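Local coordinates for polysaccharide deacetylase-like protein (Bacillus anthracis, PDB 4V33), which probably removes acetyl groups from cell-wall polysaccharide as a zinc-binding hydrolase, and is required for osmotic stability and cell shape maintenance, at residues Ser50-Thr55 against Thr59-His64; Lys78-Ala83 against Glu87-Leu92; Lys251-Val254 against Ile258-Met261. All blocks are in the same frame, centred on the assembly; numbering follows the deposited sequence.

Contact 1 (Ser50-Thr55 against Thr59-His64); sequences SYNPIT and TNTTIH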
loop_
_atom_site.group_PDB
_atom_site.type_symbol
_atom_site.label_atom_id
_atom_site.label_comp_id
_atom_site.label_asym_id
_atom_site.label_seq_id
_atom_site.Cartn_x
_atom_site.Cartn_y
_atom_site.Cartn_z
ATOM N N SER A 50 -21.306 -14.941 -8.272
ATOM C CA SER A 50 -20.166 -15.704 -7.772
ATOM C C SER A 50 -19.146 -15.868 -8.886
ATOM O O SER A 50 -19.393 -15.491 -10.032
ATOM C CB SER A 50 -20.602 -17.069 -7.244
ATOM O OG SER A 50 -21.158 -17.857 -8.279
ATOM N N TYR A 51 -17.988 -16.420 -8.547
ATOM C CA TYR A 51 -16.962 -16.681 -9.542
ATOM C C TYR A 51 -16.075 -17.825 -9.088
ATOM O O TYR A 51 -15.994 -18.126 -7.893
ATOM C CB TYR A 51 -16.126 -15.425 -9.824
ATOM C CG TYR A 51 -15.664 -14.691 -8.587
ATOM C CD1 TYR A 51 -14.475 -15.030 -7.961
ATOM C CD2 TYR A 51 -16.412 -13.647 -8.052
ATOM C CE1 TYR A 51 -14.043 -14.361 -6.828
ATOM C CE2 TYR A 51 -15.989 -12.972 -6.920
ATOM C CZ TYR A 51 -14.803 -13.332 -6.314
ATOM O OH TYR A 51 -14.369 -12.670 -5.189
ATOM N N ASN A 52 -15.426 -18.482 -10.042
ATOM C CA ASN A 52 -14.483 -19.537 -9.705
ATOM C C ASN A 52 -13.376 -18.972 -8.822
ATOM O O ASN A 52 -12.898 -17.866 -9.061
ATOM C CB ASN A 52 -13.898 -20.166 -10.969
ATOM C CG ASN A 52 -14.954 -20.817 -11.838
ATOM O OD1 ASN A 52 -16.067 -21.081 -11.387
ATOM N ND2 ASN A 52 -14.607 -21.082 -13.091
ATOM N N PRO A 53 -12.978 -19.724 -7.784
ATOM C CA PRO A 53 -11.980 -19.243 -6.824
ATOM C C PRO A 53 -10.701 -18.749 -7.494
ATOM O O PRO A 53 -10.247 -19.335 -8.477
ATOM C CB PRO A 53 -11.679 -20.486 -5.988
ATOM C CG PRO A 53 -12.933 -21.277 -6.044
ATOM C CD PRO A 53 -13.499 -21.053 -7.422
ATOM N N ILE A 54 -10.139 -17.671 -6.965
ATOM C CA ILE A 54 -8.877 -17.153 -7.465
ATOM C C ILE A 54 -7.876 -17.035 -6.331
ATOM O O ILE A 54 -8.246 -17.090 -5.158
ATOM C CB ILE A 54 -9.044 -15.777 -8.132
ATOM C CG1 ILE A 54 -9.725 -14.795 -7.175
ATOM C CG2 ILE A 54 -9.823 -15.914 -9.428
ATOM C CD1 ILE A 54 -9.772 -13.363 -7.692
ATOM N N THR A 55 -6.605 -16.895 -6.689
ATOM C CA THR A 55 -5.556 -16.623 -5.715
ATOM C C THR A 55 -4.841 -15.362 -6.155
ATOM O O THR A 55 -5.191 -14.771 -7.178
ATOM C CB THR A 55 -4.533 -17.766 -5.629
ATOM O OG1 THR A 55 -3.759 -17.816 -6.837
ATOM C CG2 THR A 55 -5.230 -19.100 -5.407
ATOM N N THR A 59 -5.114 -14.567 -12.990
ATOM C CA THR A 59 -5.295 -13.487 -13.956
ATOM C C THR A 59 -6.675 -13.554 -14.586
ATOM O O THR A 59 -7.081 -12.640 -15.298
ATOM C CB THR A 59 -4.254 -13.550 -15.083
ATOM O OG1 THR A 59 -4.398 -14.786 -15.794
ATOM C CG2 THR A 59 -2.850 -13.447 -14.513
ATOM N N ASN A 60 -7.389 -14.646 -14.335
ATOM C CA ASN A 60 -8.726 -14.814 -14.882
ATOM C C ASN A 60 -9.616 -15.728 -14.048
ATOM O O ASN A 60 -9.156 -16.385 -13.110
ATOM C CB ASN A 60 -8.666 -15.286 -16.344
ATOM C CG ASN A 60 -7.919 -16.596 -16.514
ATOM O OD1 ASN A 60 -8.098 -17.539 -15.745
ATOM N ND2 ASN A 60 -7.074 -16.659 -17.537
ATOM N N THR A 61 -10.897 -15.752 -14.394
ATOM C CA THR A 61 -11.869 -16.618 -13.740
ATOM C C THR A 61 -13.139 -16.638 -14.575
ATOM O O THR A 61 -13.163 -16.105 -15.683
ATOM C CB THR A 61 -12.207 -16.129 -12.314
ATOM O OG1 THR A 61 -13.068 -17.076 -11.674
ATOM C CG2 THR A 61 -12.894 -14.764 -12.353
ATOM N N THR A 62 -14.186 -17.265 -14.052
ATOM C CA THR A 62 -15.486 -17.233 -14.700
ATOM C C THR A 62 -16.537 -16.770 -13.704
ATOM O O THR A 62 -16.614 -17.281 -12.588
ATOM C CB THR A 62 -15.875 -18.612 -15.258
ATOM O OG1 THR A 62 -14.871 -19.049 -16.185
ATOM C CG2 THR A 62 -17.222 -18.547 -15.962
ATOM N N ILE A 63 -17.341 -15.795 -14.115
ATOM C CA ILE A 63 -18.403 -15.255 -13.275
ATOM C C ILE A 63 -19.721 -15.973 -13.564
ATOM O O ILE A 63 -20.018 -16.302 -14.711
ATOM C CB ILE A 63 -18.563 -13.735 -13.518
ATOM C CG1 ILE A 63 -17.271 -13.005 -13.137
ATOM C CG2 ILE A 63 -19.745 -13.170 -12.738
ATOM C CD1 ILE A 63 -17.202 -11.574 -13.641
ATOM N N HIS A 64 -20.502 -16.231 -12.519
ATOM C CA HIS A 64 -21.810 -16.852 -12.683
ATOM C C HIS A 64 -22.849 -16.107 -11.866
ATOM O O HIS A 64 -22.508 -15.378 -10.930
ATOM C CB HIS A 64 -21.784 -18.304 -12.208
ATOM C CG HIS A 64 -20.709 -19.134 -12.837
ATOM N ND1 HIS A 64 -20.874 -19.770 -14.049
ATOM C CD2 HIS A 64 -19.460 -19.440 -12.416
ATOM C CE1 HIS A 64 -19.771 -20.431 -14.349
ATOM N NE2 HIS A 64 -18.897 -20.246 -13.376
HETATM O O HOH W 1 -9.844 -18.986 -11.431
#

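Contact 2 (Lys78-Ala83 against Glu87-Leu92); sequences KIWRTA and ETAKSL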
loop_
_atom_site.group_PDB
_atom_site.type_symbol
_atom_site.label_atom_id
_atom_site.label_comp_id
_atom_site.label_asym_id
_atom_site.label_seq_id
_atom_site.Cartn_x
_atom_site.Cartn_y
_atom_site.Cartn_z
ATOM N N LYS A 78 -22.020 -4.920 -15.831
ATOM C CA LYS A 78 -21.278 -3.678 -15.973
ATOM C C LYS A 78 -20.075 -3.772 -15.047
ATOM O O LYS A 78 -20.228 -3.979 -13.842
ATOM C CB LYS A 78 -22.131 -2.467 -15.595
ATOM C CG LYS A 78 -21.385 -1.140 -15.756
ATOM C CD LYS A 78 -22.160 0.031 -15.162
ATOM C CE LYS A 78 -23.418 0.308 -15.954
ATOM N NZ LYS A 78 -24.131 1.528 -15.450
ATOM N N ILE A 79 -18.886 -3.636 -15.617
ATOM C CA ILE A 79 -17.664 -3.867 -14.858
ATOM C C ILE A 79 -16.696 -2.720 -15.065
ATOM O O ILE A 79 -16.527 -2.220 -16.187
ATOM C CB ILE A 79 -16.986 -5.189 -15.271
ATOM C CG1 ILE A 79 -17.961 -6.357 -15.092
ATOM C CG2 ILE A 79 -15.712 -5.425 -14.459
ATOM C CD1 ILE A 79 -17.383 -7.711 -15.451
ATOM N N TRP A 80 -16.078 -2.288 -13.971
ATOM C CA TRP A 80 -15.012 -1.304 -14.049
ATOM C C TRP A 80 -14.001 -1.528 -12.945
ATOM O O TRP A 80 -14.301 -2.144 -11.923
ATOM C CB TRP A 80 -15.559 0.121 -13.972
ATOM C CG TRP A 80 -16.120 0.535 -12.642
ATOM C CD1 TRP A 80 -15.483 1.255 -11.670
ATOM C CD2 TRP A 80 -17.447 0.298 -12.160
ATOM N NE1 TRP A 80 -16.329 1.465 -10.607
ATOM C CE2 TRP A 80 -17.541 0.890 -10.885
ATOM C CE3 TRP A 80 -18.566 -0.362 -12.683
ATOM C CZ2 TRP A 80 -18.707 0.839 -10.121
ATOM C CZ3 TRP A 80 -19.724 -0.410 -11.923
ATOM C CH2 TRP A 80 -19.781 0.185 -10.656
ATOM N N ARG A 81 -12.796 -1.016 -13.159
ATOM C CA ARG A 81 -11.784 -1.034 -12.114
ATOM C C ARG A 81 -12.016 0.147 -11.208
ATOM O O ARG A 81 -12.082 1.278 -11.679
ATOM C CB ARG A 81 -10.402 -0.878 -12.722
ATOM C CG ARG A 81 -9.899 -2.103 -13.381
ATOM C CD ARG A 81 -8.463 -1.951 -13.827
ATOM N NE ARG A 81 -7.509 -1.895 -12.723
ATOM C CZ ARG A 81 -6.815 -0.811 -12.390
ATOM N NH1 ARG A 81 -6.984 0.316 -13.061
ATOM N NH2 ARG A 81 -5.950 -0.852 -11.385
ATOM N N THR A 82 -12.112 -0.115 -9.912
ATOM C CA THR A 82 -12.322 0.945 -8.934
ATOM C C THR A 82 -11.314 2.082 -9.115
ATOM O O THR A 82 -11.674 3.264 -9.066
ATOM C CB THR A 82 -12.232 0.380 -7.521
ATOM O OG1 THR A 82 -13.272 -0.595 -7.353
ATOM C CG2 THR A 82 -12.392 1.478 -6.485
ATOM N N ALA A 83 -10.065 1.705 -9.367
ATOM C CA ALA A 83 -8.971 2.662 -9.522
ATOM C C ALA A 83 -9.177 3.622 -10.691
ATOM O O ALA A 83 -8.697 4.755 -10.666
ATOM C CB ALA A 83 -7.654 1.921 -9.681
ATOM N N GLU A 87 -16.877 5.802 -14.540
ATOM C CA GLU A 87 -17.047 6.399 -15.857
ATOM C C GLU A 87 -16.367 5.570 -16.952
ATOM O O GLU A 87 -16.716 5.693 -18.131
ATOM C CB GLU A 87 -16.517 7.840 -15.862
ATOM C CG GLU A 87 -15.020 7.969 -15.586
ATOM C CD GLU A 87 -14.660 7.979 -14.101
ATOM O OE1 GLU A 87 -15.535 7.711 -13.245
ATOM O OE2 GLU A 87 -13.482 8.264 -13.791
ATOM N N THR A 88 -15.400 4.735 -16.566
ATOM C CA THR A 88 -14.660 3.919 -17.529
ATOM C C THR A 88 -15.273 2.538 -17.750
ATOM O O THR A 88 -14.712 1.722 -18.479
ATOM C CB THR A 88 -13.185 3.715 -17.113
ATOM O OG1 THR A 88 -13.119 2.888 -15.943
ATOM C CG2 THR A 88 -12.495 5.057 -16.861
ATOM N N ALA A 89 -16.422 2.281 -17.134
ATOM C CA ALA A 89 -17.039 0.954 -17.194
ATOM C C ALA A 89 -17.397 0.500 -18.603
ATOM O O ALA A 89 -17.681 1.315 -19.487
ATOM C CB ALA A 89 -18.281 0.903 -16.303
ATOM N N LYS A 90 -17.382 -0.815 -18.796
ATOM C CA LYS A 90 -17.933 -1.433 -19.994
ATOM C C LYS A 90 -18.993 -2.430 -19.555
ATOM O O LYS A 90 -19.096 -2.768 -18.368
ATOM C CB LYS A 90 -16.842 -2.148 -20.794
ATOM C CG LYS A 90 -16.258 -3.339 -20.046
ATOM C CD LYS A 90 -15.202 -4.076 -20.861
ATOM C CE LYS A 90 -13.964 -3.234 -21.055
ATOM N NZ LYS A 90 -12.820 -4.060 -21.535
ATOM N N SER A 91 -19.790 -2.898 -20.501
ATOM C CA SER A 91 -20.809 -3.884 -20.182
ATOM C C SER A 91 -20.579 -5.157 -20.987
ATOM O O SER A 91 -20.424 -5.111 -22.209
ATOM C CB SER A 91 -22.191 -3.308 -20.474
ATOM O OG SER A 91 -23.213 -4.283 -20.289
ATOM N N LEU A 92 -20.562 -6.291 -20.293
ATOM C CA LEU A 92 -20.332 -7.586 -20.922
ATOM C C LEU A 92 -21.570 -8.463 -20.750
ATOM O O LEU A 92 -22.043 -8.664 -19.633
ATOM C CB LEU A 92 -19.110 -8.268 -20.303
ATOM C CG LEU A 92 -17.814 -7.444 -20.321
ATOM C CD1 LEU A 92 -16.684 -8.158 -19.581
ATOM C CD2 LEU A 92 -17.401 -7.122 -21.747
HETATM O O HOH W 2 -12.425 0.206 -15.870
#

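Contact 3 (Lys251-Val254 against Ile258-Met261); sequences KEMV and IFSM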
loop_
_atom_site.group_PDB
_atom_site.type_symbol
_atom_site.label_atom_id
_atom_site.label_comp_id
_atom_site.label_asym_id
_atom_site.label_seq_id
_atom_site.Cartn_x
_atom_site.Cartn_y
_atom_site.Cartn_z
ATOM N N LYS A 251 5.661 17.776 13.961
ATOM C CA LYS A 251 4.356 18.415 13.868
ATOM C C LYS A 251 4.144 19.034 12.485
ATOM O O LYS A 251 3.062 18.936 11.919
ATOM C CB LYS A 251 4.163 19.433 14.996
ATOM C CG LYS A 251 3.829 18.778 16.340
ATOM C CD LYS A 251 3.796 19.793 17.476
ATOM C CE LYS A 251 3.079 19.242 18.705
ATOM N NZ LYS A 251 3.687 17.978 19.208
ATOM N N GLU A 252 5.189 19.634 11.925
ATOM C CA GLU A 252 5.103 20.193 10.580
ATOM C C GLU A 252 4.843 19.086 9.551
ATOM O O GLU A 252 4.003 19.230 8.656
ATOM C CB GLU A 252 6.387 20.953 10.246
ATOM C CG GLU A 252 6.338 21.771 8.975
ATOM C CD GLU A 252 7.589 22.618 8.784
ATOM O OE1 GLU A 252 8.347 22.795 9.761
ATOM O OE2 GLU A 252 7.811 23.106 7.658
ATOM N N MET A 253 5.559 17.977 9.687
ATOM C CA MET A 253 5.430 16.862 8.753
ATOM C C MET A 253 4.041 16.245 8.814
ATOM O O MET A 253 3.434 15.950 7.785
ATOM C CB MET A 253 6.490 15.802 9.053
ATOM C CG MET A 253 7.895 16.257 8.714
ATOM S SD MET A 253 9.174 15.248 9.487
ATOM C CE MET A 253 9.149 13.826 8.410
ATOM N N VAL A 254 3.537 16.054 10.026
ATOM C CA VAL A 254 2.211 15.480 10.205
ATOM C C VAL A 254 1.103 16.460 9.810
ATOM O O VAL A 254 0.167 16.093 9.097
ATOM C CB VAL A 254 2.017 14.984 11.651
ATOM C CG1 VAL A 254 0.569 14.602 11.898
ATOM C CG2 VAL A 254 2.941 13.807 11.922
ATOM N N ILE A 258 1.286 15.157 4.744
ATOM C CA ILE A 258 2.206 14.340 3.959
ATOM C C ILE A 258 2.719 13.129 4.737
ATOM O O ILE A 258 2.768 12.025 4.209
ATOM C CB ILE A 258 3.388 15.179 3.391
ATOM C CG1 ILE A 258 2.852 16.230 2.409
ATOM C CG2 ILE A 258 4.411 14.285 2.688
ATOM C CD1 ILE A 258 3.919 17.189 1.892
ATOM N N PHE A 259 3.094 13.319 5.996
ATOM C CA PHE A 259 3.713 12.223 6.724
ATOM C C PHE A 259 2.811 11.473 7.686
ATOM O O PHE A 259 2.001 12.061 8.402
ATOM C CB PHE A 259 4.967 12.694 7.458
ATOM C CG PHE A 259 6.190 12.702 6.596
ATOM C CD1 PHE A 259 6.487 13.801 5.814
ATOM C CD2 PHE A 259 7.032 11.597 6.549
ATOM C CE1 PHE A 259 7.606 13.810 4.995
ATOM C CE2 PHE A 259 8.153 11.597 5.731
ATOM C CZ PHE A 259 8.441 12.716 4.959
ATOM N N SER A 260 2.985 10.158 7.673
ATOM C CA SER A 260 2.459 9.285 8.710
ATOM C C SER A 260 3.649 8.926 9.598
ATOM O O SER A 260 4.629 8.354 9.127
ATOM C CB SER A 260 1.892 8.024 8.075
ATOM O OG SER A 260 1.453 7.106 9.059
ATOM N N MET A 261 3.569 9.274 10.880
ATOM C CA MET A 261 4.700 9.099 11.787
ATOM C C MET A 261 4.499 7.819 12.584
ATOM O O MET A 261 3.572 7.709 13.385
ATOM C CB MET A 261 4.818 10.309 12.718
ATOM C CG MET A 261 6.096 10.364 13.552
ATOM S SD MET A 261 7.576 10.715 12.569
ATOM C CE MET A 261 6.892 11.911 11.466
HETATM O O HOH W 3 -0.237 13.630 8.041
#

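Contact 1 (Ser50-Thr55 against Thr59-His64)
Ser50 and His64 form an antiparallel hydrogen-bonded pair, Ser50 N giving its hydrogen to His64 O at 2.9 Å and His64 N returning one to Ser50 O, both nearly straight; the neighbouring Tyr51 and Ile63 are a non-hydrogen-bonded pair, their CA atoms 4.2 Å apart. One step on, Asn52 N still reaches Thr62 O at 3.1 Å. Strand 48-51 has already ended here, and a side chain takes over from the backbone: Thr61 OG1 donates to Asn52 O at 2.7 Å. With OG1 anti to the backbone N of Thr61 (chi1 -175°), the hydroxyl faces that carbonyl, arriving well to the side of the C=O direction. Threonine suits this position because its methyl branch can pack while its hydroxyl bonds.

The two strands, 48-51 and 60-66, make a beta hairpin at the edge of a three-stranded antiparallel sheet in the fibronectin type III domain, with 103-106 on the other flank of 60-66. Where the hairpin opens, a water bridges the two segments, donating to Pro53 O in the loop and to Asn60 O of strand 60-66.

Asn52 and Thr62 side chains run alongside each other, ND2 of Asn52 lying 3.5 Å from Thr62 CB. The carboxamide oxygen OD1 of Asn52 approaches the edge of the His64 ring in its plane, 3.6 Å from NE2, with amide and ring planes 42° apart; this is contact without a hydrogen bond. On the inward side, Ile54 CG2 touches Thr61 CB at 3.7 Å, the two branched side chains crossing almost perpendicularly. Ile138 of strand 130-140 packs against Tyr51, Ile54 and Thr61.

Contact 2 (Lys78-Ala83 against Glu87-Leu92)
Ile79 and Lys90 are the antiparallel hydrogen-bonded pair of this hairpin: Ile79 N meets Lys90 O at 2.9 Å, and Lys90 N meets Ile79 O at 3.1 Å. Lys78 and Ser91 beside them form a non-hydrogen-bonded pair. Lys78 lays its aliphatic stem against Ala89, just before strand 90-94. Its CB lies 4.1 Å from Lys90 O; CG, placed anti to the backbone N (chi1 -179°), comes 3.8 Å from Ala89 CB; CD is still in touch with that methyl. A turn about the CG-CD bond (chi3 -68°) then carries NZ away from residues 87-92, and Glu120 is its long, weak ionic partner. Lysine fits this exposed face of the sheet because its methylenes cover the alanine methyl while the ammonium group reaches outward.

Ala89 is small enough to sit close to Trp80, its CB 3.7 Å from Trp80 CB and 3.8 Å from Trp80 CE3. Past the last direct backbone bond, a water accepts from Arg81 N and donates to Thr88 OG1, which also bonds Gly85 O in the turn. Ile79 CD1 meets Leu92 CD1 at 4.2 Å.

Strand 90-94 is the edge of a four-stranded antiparallel sheet and 74-81 runs between it and 115-124; Trp80 lies on Gln118 and Glu120 of that third strand, whereas Ile79 and Leu92 face strand 103-106 of the other sheet.

Contact 3 (Lys251-Val254 against Ile258-Met261)
Met253 points its terminal methyl squarely at the Phe259 ring: CE stands 3.4 Å above the ring centroid, only 3° off the normal, so all six ring carbons lie at almost the same distance from it. This is a CH-pi contact over the face. The sulfur sits farther back on the same side, with SD 4.9 Å from the Phe259 ring centroid, and completes a Met-aromatic contact. A bend about the SD-CG bond (chi3 78°) turns the methyl down onto the ring, while Met253 CB stands on the same side of the ring plane, 3.8 Å from Phe259 CD1. Methionine suits the place, since an unbranched, flexible chain can set a single methyl over the middle of an aromatic face.

The second pair is plainer. Val254 and Met261 cross at about a right angle, Val254 CG2 lying 4.0 Å from Met261 CB, and Met261 CE lies 4.3 Å from Met253 CE. Leu288 and Thr292 of helix 277-292 also pack on Met261.

Helix 247-255 and strand 259-263 are the last two elements of a beta-alpha-beta unit that starts at strand 230-234, within the polysaccharide deacetylase domain. The backbone link is Phe259 N to Met253 O, 3.2 Å, with the donor well above the carbonyl plane; Ser256 OG bonds the same oxygen. A water donates to both Val254 O and Phe259 O, tying helix to strand between buried residues. Methyl-ring and aliphatic contacts are weakly directional, so the orientation of helix end to strand probably depends more on the Phe259-Met253 bond and this water bridge.

The three contacts follow one another along the chain, each closing before the next opens. Contacts 1 and 2 are consecutive hairpins, centred about 17 Å apart, in the two facing sheets of the fibronectin type III module they help build; strand 60-66 leads to strand 74-81, and Ile63 CD1 meets Ile79 CD1 at 4.3 Å between the sheets. Contact 3, centred about 41 Å from contact 1 and 35 Å from contact 2, belongs to the separate zinc-binding domain, the part probably responsible for deacetylation. Its strand 259-263, which carries Met261, runs directly into His264, which with Asp206 and His268 binds the zinc; the Met261 side chain is about 13 Å from the metal.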